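Side-chain contact in fimbrial protein MyfA (Yersinia enterocolitica, PDB 5LND), which builds the shaft of Myf fimbriae as their major pilus subunit and is part of a probable virulence factor of pathogenic Yersinia enterocolitica serotypes: residues 87-90 with 91-94. Residues are numbered along the deposited sequence; the frame is centred on the assembly and turned at random.
Sequences FLAA and GDEV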
ATOM      1  N   PHE B  87      -9.393  14.746  -3.929  1.00 19.69           N
ATOM      2  CA  PHE B  87      -9.943  14.210  -2.701  1.00 19.74           C
ATOM      3  C   PHE B  87      -9.841  12.690  -2.662  1.00 21.03           C
ATOM      4  O   PHE B  87      -9.643  12.045  -3.692  1.00 18.34           O
ATOM      5  CB  PHE B  87     -11.397  14.648  -2.543  1.00 20.64           C
ATOM      6  CG  PHE B  87     -12.305  14.117  -3.610  1.00 21.37           C
ATOM      7  CD1 PHE B  87     -12.882  12.866  -3.487  1.00 18.79           C
ATOM      8  CD2 PHE B  87     -12.580  14.870  -4.740  1.00 22.96           C
ATOM      9  CE1 PHE B  87     -13.701  12.376  -4.466  1.00 20.81           C
ATOM     10  CE2 PHE B  87     -13.404  14.383  -5.729  1.00 22.06           C
ATOM     11  CZ  PHE B  87     -13.966  13.131  -5.591  1.00 21.20           C
ATOM     12  N   LEU B  88      -9.971  12.127  -1.463  1.00 20.59           N
ATOM     13  CA  LEU B  88     -10.037  10.686  -1.287  1.00 19.74           C
ATOM     14  C   LEU B  88     -11.509  10.294  -1.263  1.00 20.96           C
ATOM     15  O   LEU B  88     -12.331  11.024  -0.725  1.00 20.75           O
ATOM     16  CB  LEU B  88      -9.359  10.293   0.014  1.00 19.74           C
ATOM     17  CG  LEU B  88      -7.953  10.834   0.214  1.00 16.95           C
ATOM     18  CD1 LEU B  88      -7.353  10.273   1.483  1.00 18.84           C
ATOM     19  CD2 LEU B  88      -7.089  10.514  -0.992  1.00 18.51           C
ATOM     20  N   ALA B  89     -11.854   9.158  -1.857  1.00 21.08           N
ATOM     21  CA  ALA B  89     -13.255   8.769  -1.919  1.00 22.71           C
ATOM     22  C   ALA B  89     -13.781   8.338  -0.551  1.00 26.38           C
ATOM     23  O   ALA B  89     -13.050   7.796   0.279  1.00 25.49           O
ATOM     24  CB  ALA B  89     -13.471   7.680  -2.953  1.00 21.78           C
ATOM     25  N   ALA B  90     -15.062   8.598  -0.322  1.00 25.37           N
ATOM     26  CA  ALA B  90     -15.744   8.104   0.863  1.00 25.05           C
ATOM     27  C   ALA B  90     -15.730   6.583   0.866  1.00 26.81           C
ATOM     28  O   ALA B  90     -16.007   5.962  -0.157  1.00 26.64           O
ATOM     29  CB  ALA B  90     -17.163   8.593   0.870  1.00 26.63           C
ATOM     30  N   GLY B  91     -15.428   5.985   2.015  1.00 26.15           N
ATOM     31  CA  GLY B  91     -15.436   4.537   2.137  1.00 25.99           C
ATOM     32  C   GLY B  91     -14.061   3.906   2.025  1.00 28.87           C
ATOM     33  O   GLY B  91     -13.893   2.710   2.307  1.00 29.27           O
ATOM     34  N   ASP B  92     -13.085   4.703   1.597  1.00 28.36           N
ATOM     35  CA  ASP B  92     -11.703   4.247   1.514  1.00 27.28           C
ATOM     36  C   ASP B  92     -11.102   4.027   2.900  1.00 26.43           C
ATOM     37  O   ASP B  92     -11.172   4.902   3.762  1.00 26.22           O
ATOM     38  CB  ASP B  92     -10.852   5.242   0.715  1.00 29.30           C
ATOM     39  CG  ASP B  92     -10.910   5.001  -0.787  1.00 32.10           C
ATOM     40  OD1 ASP B  92     -11.997   4.658  -1.296  1.00 31.03           O
ATOM     41  OD2 ASP B  92      -9.859   5.153  -1.452  1.00 30.08           O
ATOM     42  N   GLU B  93     -10.524   2.848   3.104  1.00 25.84           N
ATOM     43  CA  GLU B  93      -9.853   2.532   4.350  1.00 22.79           C
ATOM     44  C   GLU B  93      -8.410   2.961   4.232  1.00 22.17           C
ATOM     45  O   GLU B  93      -7.637   2.354   3.503  1.00 24.78           O
ATOM     46  CB  GLU B  93      -9.952   1.043   4.646  1.00 21.92           C
ATOM     47  CG  GLU B  93     -11.390   0.577   4.806  1.00 27.46           C
ATOM     48  CD  GLU B  93     -11.517  -0.590   5.764  1.00 34.92           C
ATOM     49  OE1 GLU B  93     -10.461  -1.127   6.176  1.00 32.82           O
ATOM     50  OE2 GLU B  93     -12.667  -0.960   6.102  1.00 34.12           O
ATOM     51  N   VAL B  94      -8.060   4.028   4.941  1.00 22.72           N
ATOM     52  CA  VAL B  94      -6.760   4.663   4.788  1.00 20.37           C
ATOM     53  C   VAL B  94      -5.911   4.504   6.031  1.00 19.79           C
ATOM     54  O   VAL B  94      -6.363   4.762   7.136  1.00 23.84           O
ATOM     55  CB  VAL B  94      -6.913   6.150   4.502  1.00 21.43           C
ATOM     56  CG1 VAL B  94      -5.559   6.790   4.383  1.00 22.92           C
ATOM     57  CG2 VAL B  94      -7.701   6.362   3.222  1.00 23.32           C
TER
HETATM   58  O   HOH W   1      -9.802   7.617  -2.752  1.00 22.02           O
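The carboxylate of D92 has A89 and a water over one and the same face. The methyl CB of A89 lies above this face, 3.7 Å from OD1 of D92. The carbonyl oxygen of A89 stands over the same side, 3.7 Å from CG of D92. The bridging water also sits above the plane rather than at its edge. It donates to OD2 of D92 at 2.8 Å and accepts from the backbone N of A89 at 2.7 Å. The two bonds tie the carboxylate to the start of the turn. The first torsion of D92 (chi1 -85°) sets CG beside its own backbone N and turns the acid back toward A89.

Residues A89 to D92 form a type II beta turn. Its closing bond, from N of D92 to O of A89, is weak: it is long at 3.4 Å, though fairly straight at 159°. G91 takes the positive phi (99°) of the third turn position. There the carbonyl oxygen of A90 crowds the site a side chain would occupy, so glycine suits this place. Below the turn, CD1 of L88 meets CG2 of V94 at 4.3 Å. This is a loose apolar contact between two buried side chains.

The turn links two strands of the Ig-like fold that do not pair with each other. The amide of A90 bonds D21 OD1, and K17 NZ bonds the carbonyl of G91. L18 makes backbone bonds with G91 and D92, and the side chain of L88 packs on L18. Strand 81-88 enters from the sheet in which it pairs antiparallel with 22-30, and F87 at its end also makes backbone bonds with H62. The chain leaves along 93-94, which runs antiparallel to 16-17.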